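Local coordinates for monomethylamine methyltransferase mtmB1 (PDB 1TV3), which catalyses methyl transfer from monomethylamine to the corrinoid cofactor of its partner protein MtmC, a step of methanogenesis from methylamine, at residues Ile125-Pro130 with Arg361-Gly366; Ile256-Met261 with Ser292-Gly297; Asn332-Cys337 with Leu347-Gln352. All blocks are in the same frame, centred on the assembly; numbering follows the deposited sequence.

Contact 1 (Ile125-Pro130 with Arg361-Gly366); sequences IVQGGP and REILSG. With BG4 (5-(hydroxy-methyl-amino)-3-methyl-pyrrolidine-2-carboxylic acid), chain B.
Ile125-Gly128 and Ile363-Gly366 run side by side as parallel strands whose axes lie 4.8 Å apart at 16°, joined by a ladder in which Ile125 N gives to Glu362 O (2.8 Å), Leu364 N to Ile125 O, Gln127 N to Leu364 O and Gly366 N to Gln127 O. Gly129 N adds a rung to Gly366 O (3.0 Å). Ile125, Gln127, Ile363 and Ser365 share one face, where Ile125 CB meets Ile363 CG1 at 3.9 Å and Gln127 CB lies equally far from Ile363 CG2. With Ser365 OG turned away from its backbone N (chi1 -163°), the hydroxyl gives a 2.6 Å hydrogen bond to O1 of the bound BG4, and Gln127 OE1 lies 3.0 Å from the same OG. A small hydroxyl suits this spot, since it reaches the ligand with little bulk. Gln127 is extended, its NE2 bonding Thr155. Val126 and Leu364, both apolar, suit the reverse face, which packs on helices: both touch Met386 of helix 380-393, and Leu364 also packs on helix 343-359. Strand 363-366, paired also with 330-333, meets strand 125-128, which pairs with 155-161, closing the ring of parallel strands as in a TIM barrel.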
# COMPACT_ATOMS: atom_id res chain seq x y z
N ILE A 125 8.88 -5.46 -27.76
CA ILE A 125 7.71 -5.59 -26.92
C ILE A 125 6.49 -5.43 -27.82
O ILE A 125 6.47 -4.55 -28.69
CB ILE A 125 7.68 -4.50 -25.82
CG1 ILE A 125 8.84 -4.72 -24.84
CG2 ILE A 125 6.34 -4.53 -25.09
CD1 ILE A 125 8.82 -6.07 -24.15
N VAL A 126 5.49 -6.27 -27.63
CA VAL A 126 4.27 -6.20 -28.44
C VAL A 126 3.16 -5.51 -27.65
O VAL A 126 2.62 -6.08 -26.70
CB VAL A 126 3.80 -7.60 -28.86
CG1 VAL A 126 2.51 -7.50 -29.67
CG2 VAL A 126 4.87 -8.29 -29.68
N GLN A 127 2.85 -4.28 -28.04
CA GLN A 127 1.79 -3.52 -27.39
C GLN A 127 0.56 -3.59 -28.29
O GLN A 127 0.50 -2.93 -29.33
CB GLN A 127 2.23 -2.06 -27.21
CG GLN A 127 1.25 -1.22 -26.42
CD GLN A 127 1.91 -0.00 -25.80
OE1 GLN A 127 2.08 1.03 -26.45
NE2 GLN A 127 2.31 -0.13 -24.54
N GLY A 128 -0.41 -4.41 -27.89
CA GLY A 128 -1.60 -4.57 -28.70
C GLY A 128 -2.87 -3.96 -28.13
O GLY A 128 -3.08 -3.96 -26.92
N GLY A 129 -3.70 -3.45 -29.03
CA GLY A 129 -4.95 -2.84 -28.62
C GLY A 129 -5.61 -2.11 -29.77
O GLY A 129 -5.09 -2.12 -30.89
N PRO A 130 -6.77 -1.48 -29.54
CA PRO A 130 -7.48 -0.74 -30.60
C PRO A 130 -6.64 0.42 -31.12
O PRO A 130 -6.98 1.04 -32.13
CB PRO A 130 -8.75 -0.27 -29.89
CG PRO A 130 -9.01 -1.39 -28.93
CD PRO A 130 -7.63 -1.63 -28.35
N ARG A 361 13.26 -1.04 -33.27
CA ARG A 361 12.24 -0.50 -32.36
C ARG A 361 12.13 -1.39 -31.12
O ARG A 361 12.25 -2.61 -31.22
CB ARG A 361 10.87 -0.45 -33.05
CG ARG A 361 10.76 0.50 -34.22
CD ARG A 361 10.80 1.96 -33.77
NE ARG A 361 10.77 2.85 -34.93
CZ ARG A 361 10.80 4.17 -34.86
NH1 ARG A 361 10.87 4.78 -33.68
NH2 ARG A 361 10.78 4.89 -35.97
N GLU A 362 11.91 -0.77 -29.96
CA GLU A 362 11.78 -1.53 -28.72
C GLU A 362 10.33 -1.95 -28.50
O GLU A 362 10.06 -2.96 -27.85
CB GLU A 362 12.24 -0.72 -27.51
CG GLU A 362 13.74 -0.59 -27.32
CD GLU A 362 14.40 0.34 -28.32
OE1 GLU A 362 13.76 1.34 -28.72
OE2 GLU A 362 15.56 0.08 -28.70
N ILE A 363 9.40 -1.16 -29.04
CA ILE A 363 7.98 -1.42 -28.86
C ILE A 363 7.17 -1.27 -30.14
O ILE A 363 7.35 -0.32 -30.90
CB ILE A 363 7.39 -0.45 -27.81
CG1 ILE A 363 8.10 -0.64 -26.46
CG2 ILE A 363 5.88 -0.67 -27.67
CD1 ILE A 363 7.73 0.40 -25.41
N LEU A 364 6.27 -2.23 -30.38
CA LEU A 364 5.39 -2.18 -31.55
C LEU A 364 4.01 -1.92 -30.96
O LEU A 364 3.52 -2.71 -30.15
CB LEU A 364 5.40 -3.52 -32.28
CG LEU A 364 6.77 -4.14 -32.61
CD1 LEU A 364 6.56 -5.36 -33.48
CD2 LEU A 364 7.65 -3.11 -33.31
N SER A 365 3.38 -0.82 -31.37
CA SER A 365 2.07 -0.47 -30.84
C SER A 365 1.00 -0.45 -31.94
O SER A 365 0.94 0.49 -32.75
CB SER A 365 2.16 0.91 -30.16
OG SER A 365 1.06 1.15 -29.31
N GLY A 366 0.17 -1.49 -31.97
CA GLY A 366 -0.87 -1.59 -32.98
C GLY A 366 -2.01 -2.50 -32.55
O GLY A 366 -1.97 -3.05 -31.44
C1 BG4 B . -0.42 4.56 -29.44
C2 BG4 B . -1.01 5.56 -30.44
C3 BG4 B . -2.53 5.44 -30.54
C4 BG4 B . -3.06 6.55 -29.62
C5 BG4 B . -2.02 7.67 -29.64
C6 BG4 B . -2.85 5.66 -31.93
N1 BG4 B . -0.72 7.02 -30.08
O1 BG4 B . -0.03 3.46 -29.85
N2 BG4 B . -1.84 8.23 -28.33
O2 BG4 B . -1.21 7.47 -27.25
C7 BG4 B . -1.12 9.49 -28.44

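Contact 2 (Ile256-Met261 with Ser292-Gly297); sequences IMDEQM and SWHLDG. With BG4 (5-(hydroxy-methyl-amino)-3-methyl-pyrrolidine-2-carboxylic acid), chain B.
Ile256 meets Ser292 just before the bridged part of the two parallel strands: its N gives to Ser292 OG, which also bonds Gln99, and its O receives Ser292 N (2.7 Å) and Trp293 N (3.2 Å). Met257 lies against Trp293. Its CG sits over one face of the indole, 3.5 Å from the six-membered-ring centroid, while SD makes an oblique Met-aromatic contact with the same ring, and a bend at chi3 (79°) brings CE to 3.6 Å from BG4 O2. Replacing the indole of Trp293 by an alanine is likely to leave the Met257 thioether without its ring and Ser227 without its NE1 partner. Asp258 OD2, on the opposite face, takes a 2.7 Å hydrogen bond from His294 ND1 on its anti lone pair, carboxylate and imidazole nearly coplanar. Glu259 points to the ligand, where OE1 accepts from BG4 N1 (3.2 Å) and OE2 bonds Ser231; Leu295 CD2 fills in 3.5 Å from BG4 C1. After Glu259, Gln260 N gives to Leu295 O, and Gln260 O and His294 NE2 share a water. Asp258 probably keeps ND1 protonated and the imidazole fixed, whereas Glu259 gives BG4 N1 an acceptor beside apolar contacts from Met257 and Leu295.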
# COMPACT_ATOMS: atom_id res chain seq x y z
N ILE A 256 6.77 8.18 -19.22
CA ILE A 256 6.26 9.08 -20.25
C ILE A 256 6.54 8.65 -21.68
O ILE A 256 7.68 8.37 -22.06
CB ILE A 256 6.84 10.51 -20.06
CG1 ILE A 256 6.38 11.07 -18.71
CG2 ILE A 256 6.40 11.42 -21.21
CD1 ILE A 256 6.92 12.47 -18.40
N MET A 257 5.49 8.59 -22.49
CA MET A 257 5.63 8.24 -23.90
C MET A 257 5.29 9.46 -24.74
O MET A 257 4.14 9.90 -24.79
CB MET A 257 4.69 7.11 -24.31
CG MET A 257 4.81 6.79 -25.80
SD MET A 257 3.38 5.99 -26.55
CE MET A 257 2.31 7.41 -26.77
N ASP A 258 6.31 10.01 -25.40
CA ASP A 258 6.13 11.17 -26.26
C ASP A 258 5.91 10.64 -27.67
O ASP A 258 6.67 9.79 -28.14
CB ASP A 258 7.38 12.05 -26.22
CG ASP A 258 7.37 13.11 -27.30
OD1 ASP A 258 7.07 14.29 -26.99
OD2 ASP A 258 7.67 12.77 -28.47
N GLU A 259 4.88 11.12 -28.35
CA GLU A 259 4.59 10.69 -29.71
C GLU A 259 4.72 11.83 -30.72
O GLU A 259 4.57 13.00 -30.38
CB GLU A 259 3.17 10.13 -29.82
CG GLU A 259 2.32 10.95 -30.78
CD GLU A 259 1.01 10.31 -31.15
OE1 GLU A 259 1.02 9.16 -31.64
OE2 GLU A 259 -0.03 10.98 -30.96
N GLN A 260 4.97 11.46 -31.97
CA GLN A 260 5.06 12.41 -33.08
C GLN A 260 4.91 11.60 -34.36
O GLN A 260 5.60 10.60 -34.55
CB GLN A 260 6.38 13.18 -33.07
CG GLN A 260 6.29 14.57 -33.72
CD GLN A 260 6.34 14.54 -35.24
OE1 GLN A 260 5.65 15.32 -35.92
NE2 GLN A 260 7.18 13.67 -35.79
N MET A 261 4.00 12.04 -35.22
CA MET A 261 3.76 11.35 -36.48
C MET A 261 4.14 12.25 -37.66
O MET A 261 3.30 12.98 -38.19
CB MET A 261 2.28 10.97 -36.59
CG MET A 261 1.79 10.03 -35.49
SD MET A 261 0.07 9.54 -35.73
CE MET A 261 0.24 8.23 -36.96
N SER A 292 10.24 8.92 -21.50
CA SER A 292 10.90 7.68 -21.11
C SER A 292 11.19 6.97 -22.43
O SER A 292 12.22 6.32 -22.59
CB SER A 292 9.98 6.82 -20.24
OG SER A 292 9.72 7.45 -19.00
N TRP A 293 10.26 7.11 -23.38
CA TRP A 293 10.41 6.54 -24.72
C TRP A 293 9.58 7.34 -25.72
O TRP A 293 8.64 8.05 -25.34
CB TRP A 293 10.02 5.06 -24.76
CG TRP A 293 8.58 4.71 -24.48
CD1 TRP A 293 7.98 4.66 -23.26
CD2 TRP A 293 7.61 4.25 -25.43
NE1 TRP A 293 6.69 4.18 -23.38
CE2 TRP A 293 6.44 3.92 -24.71
CE3 TRP A 293 7.62 4.08 -26.83
CZ2 TRP A 293 5.29 3.43 -25.33
CZ3 TRP A 293 6.47 3.59 -27.45
CH2 TRP A 293 5.32 3.27 -26.70
N HIS A 294 9.95 7.25 -26.99
CA HIS A 294 9.27 7.99 -28.05
C HIS A 294 8.53 7.10 -29.05
O HIS A 294 9.10 6.14 -29.56
CB HIS A 294 10.28 8.85 -28.82
CG HIS A 294 9.69 9.61 -29.97
ND1 HIS A 294 8.85 10.70 -29.79
CD2 HIS A 294 9.79 9.43 -31.31
CE1 HIS A 294 8.47 11.15 -30.98
NE2 HIS A 294 9.03 10.40 -31.91
N LEU A 295 7.28 7.44 -29.32
CA LEU A 295 6.47 6.69 -30.27
C LEU A 295 6.45 7.43 -31.61
O LEU A 295 6.01 8.58 -31.68
CB LEU A 295 5.04 6.55 -29.75
CG LEU A 295 4.09 5.81 -30.69
CD1 LEU A 295 4.46 4.33 -30.76
CD2 LEU A 295 2.66 5.97 -30.21
N ASP A 296 6.91 6.77 -32.66
CA ASP A 296 6.94 7.35 -34.00
C ASP A 296 5.64 6.97 -34.73
O ASP A 296 4.75 6.34 -34.15
CB ASP A 296 8.15 6.82 -34.77
CG ASP A 296 8.46 7.61 -36.04
OD1 ASP A 296 7.68 8.50 -36.43
OD2 ASP A 296 9.51 7.33 -36.66
N GLY A 297 5.54 7.36 -36.00
CA GLY A 297 4.36 7.04 -36.77
C GLY A 297 4.30 7.83 -38.06
O GLY A 297 3.36 8.60 -38.27
C1 BG4 B . -0.42 4.56 -29.44
C2 BG4 B . -1.01 5.56 -30.44
C3 BG4 B . -2.53 5.44 -30.54
C4 BG4 B . -3.06 6.55 -29.62
C5 BG4 B . -2.02 7.67 -29.64
C6 BG4 B . -2.85 5.66 -31.93
N1 BG4 B . -0.72 7.02 -30.08
O1 BG4 B . -0.03 3.46 -29.85
N2 BG4 B . -1.84 8.23 -28.33
O2 BG4 B . -1.21 7.47 -27.25
C7 BG4 B . -1.12 9.49 -28.44
O HOH W 1 8.44 10.68 -34.60

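Contact 3 (Asn332-Cys337 with Leu347-Gln352); sequences NQYYPC and LEASAQ. With BG4 (5-(hydroxy-methyl-amino)-3-methyl-pyrrolidine-2-carboxylic acid), chain B.
Gln352 reaches from its helix to the backbone of Gln333, NE2 giving O a short, nearly linear bond (2.7 Å, 176° at the hydrogen) that arrives from above the carbonyl plane. The same amide lies stacked on the Tyr334 ring, the planes only 10° apart, with NE2 offset toward the rim of the ring and CG making a CH-pi contact 3.9 Å from the centroid. The long extended side chain, with CG opposite the backbone N (chi1 -168°), suits this reach. Ala349 O meets the edge of that ring, 3.4 Å from CE2. One turn before Gln352, Glu348 OE2 receives Cys337 N (2.7 Å) on its syn side, and Pro336 CB packs 3.8 Å from Glu348 CB. In a second shell, Asp356 takes Asn332 ND2 on OD1 and Gln352 NE2 on OD2, which accounts for two donor nitrogens lying 3.0 Å apart; Thr306 bonds Gln352 OE1, and Asn307 and Ala338 N share the Glu348 carboxylate. Facing the ligand instead, Tyr335 OH stands 3.2 Å from BG4 C6. The contact belongs to a beta-alpha-beta unit: strand 330-333 leads through a loop that begins with Tyr334-Cys337 to helix 343-359, and strand 363-366 follows, pairing alongside 330-333.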
# COMPACT_ATOMS: atom_id res chain seq x y z
N ASN A 332 6.80 2.35 -32.63
CA ASN A 332 6.12 2.86 -33.81
C ASN A 332 4.67 2.38 -33.76
O ASN A 332 4.40 1.30 -33.24
CB ASN A 332 6.83 2.36 -35.08
CG ASN A 332 6.46 3.17 -36.32
OD1 ASN A 332 5.90 4.26 -36.22
ND2 ASN A 332 6.79 2.64 -37.50
N GLN A 333 3.75 3.19 -34.28
CA GLN A 333 2.32 2.85 -34.27
C GLN A 333 1.84 2.39 -35.64
O GLN A 333 2.35 2.82 -36.67
CB GLN A 333 1.49 4.04 -33.77
CG GLN A 333 1.68 5.31 -34.55
CD GLN A 333 1.19 6.53 -33.79
OE1 GLN A 333 -0.00 6.69 -33.57
NE2 GLN A 333 2.13 7.38 -33.38
N TYR A 334 0.83 1.52 -35.63
CA TYR A 334 0.31 0.91 -36.85
C TYR A 334 -1.04 1.39 -37.38
O TYR A 334 -2.08 1.22 -36.73
CB TYR A 334 0.24 -0.62 -36.65
CG TYR A 334 1.59 -1.27 -36.48
CD1 TYR A 334 2.49 -0.82 -35.50
CD2 TYR A 334 1.99 -2.31 -37.31
CE1 TYR A 334 3.75 -1.39 -35.38
CE2 TYR A 334 3.25 -2.89 -37.20
CZ TYR A 334 4.13 -2.42 -36.23
OH TYR A 334 5.40 -2.95 -36.14
N TYR A 335 -1.01 1.98 -38.57
CA TYR A 335 -2.22 2.48 -39.23
C TYR A 335 -2.34 1.92 -40.66
O TYR A 335 -1.91 2.55 -41.62
CB TYR A 335 -2.22 4.00 -39.30
CG TYR A 335 -2.73 4.70 -38.06
CD1 TYR A 335 -1.88 4.94 -36.97
CD2 TYR A 335 -4.05 5.13 -37.97
CE1 TYR A 335 -2.35 5.59 -35.82
CE2 TYR A 335 -4.53 5.78 -36.84
CZ TYR A 335 -3.67 6.01 -35.77
OH TYR A 335 -4.15 6.66 -34.66
N PRO A 336 -2.91 0.71 -40.80
CA PRO A 336 -3.08 0.09 -42.12
C PRO A 336 -4.29 0.72 -42.80
O PRO A 336 -5.15 1.29 -42.13
CB PRO A 336 -3.34 -1.38 -41.79
CG PRO A 336 -2.83 -1.55 -40.38
CD PRO A 336 -3.21 -0.25 -39.73
N CYS A 337 -4.37 0.59 -44.12
CA CYS A 337 -5.51 1.12 -44.86
C CYS A 337 -6.70 0.17 -44.73
O CYS A 337 -7.81 0.60 -44.44
CB CYS A 337 -5.16 1.28 -46.35
SG CYS A 337 -3.94 2.54 -46.72
N LEU A 347 -1.24 -8.05 -44.09
CA LEU A 347 -0.00 -7.88 -44.84
C LEU A 347 0.57 -6.49 -44.60
O LEU A 347 1.79 -6.31 -44.53
CB LEU A 347 -0.24 -8.11 -46.33
CG LEU A 347 -0.65 -9.53 -46.74
CD1 LEU A 347 -0.81 -9.60 -48.25
CD2 LEU A 347 0.41 -10.52 -46.28
N GLU A 348 -0.31 -5.50 -44.50
CA GLU A 348 0.12 -4.12 -44.25
C GLU A 348 0.81 -4.04 -42.89
O GLU A 348 1.89 -3.47 -42.77
CB GLU A 348 -1.09 -3.18 -44.26
CG GLU A 348 -1.57 -2.78 -45.64
CD GLU A 348 -2.71 -1.79 -45.57
OE1 GLU A 348 -3.87 -2.23 -45.38
OE2 GLU A 348 -2.45 -0.58 -45.69
N ALA A 349 0.16 -4.60 -41.88
CA ALA A 349 0.72 -4.59 -40.53
C ALA A 349 2.01 -5.39 -40.51
O ALA A 349 2.99 -5.00 -39.86
CB ALA A 349 -0.28 -5.17 -39.54
N SER A 350 2.02 -6.51 -41.22
CA SER A 350 3.20 -7.37 -41.27
C SER A 350 4.41 -6.63 -41.83
O SER A 350 5.51 -6.73 -41.28
CB SER A 350 2.93 -8.61 -42.13
OG SER A 350 1.93 -9.43 -41.54
N ALA A 351 4.20 -5.89 -42.91
CA ALA A 351 5.29 -5.13 -43.52
C ALA A 351 5.90 -4.16 -42.50
O ALA A 351 7.12 -4.04 -42.41
CB ALA A 351 4.79 -4.35 -44.74
N GLN A 352 5.05 -3.49 -41.73
CA GLN A 352 5.56 -2.56 -40.73
C GLN A 352 6.27 -3.28 -39.59
O GLN A 352 7.28 -2.81 -39.08
CB GLN A 352 4.44 -1.68 -40.17
CG GLN A 352 5.00 -0.51 -39.37
CD GLN A 352 3.93 0.44 -38.88
OE1 GLN A 352 2.89 0.62 -39.53
NE2 GLN A 352 4.18 1.09 -37.75
C1 BG4 B . -0.42 4.56 -29.44
C2 BG4 B . -1.01 5.56 -30.44
C3 BG4 B . -2.53 5.44 -30.54
C4 BG4 B . -3.06 6.55 -29.62
C5 BG4 B . -2.02 7.67 -29.64
C6 BG4 B . -2.85 5.66 -31.93
N1 BG4 B . -0.72 7.02 -30.08
O1 BG4 B . -0.03 3.46 -29.85
N2 BG4 B . -1.84 8.23 -28.33
O2 BG4 B . -1.21 7.47 -27.25
C7 BG4 B . -1.12 9.49 -28.44

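All three contacts draw on strands of one curled parallel sheet and converge on BG4, which is also hydrogen-bonded to Lys202 NZ and Glu205 OE1; its ring is consistent with the pyrrolysine this protein contains. Contacts 1 and 2 have centres about 12 Å apart; the salt bridge from Arg361 NH2 to Asp296 OD2 (2.8 Å) joins them, and Ile363 CD1 packs on the Trp293 indole. Contact 3, centred about 11 Å from contact 1, continues its sheet: Ser365 N probably bonds Asn332 O at 3.0 Å. The centres of contacts 2 and 3 are about 17 Å apart; Gln333 NE2 bridges them, probably bonding Glu259 OE1 (2.7 Å) and Asp296 O, so contact 3 probably helps position the Glu259 carboxylate.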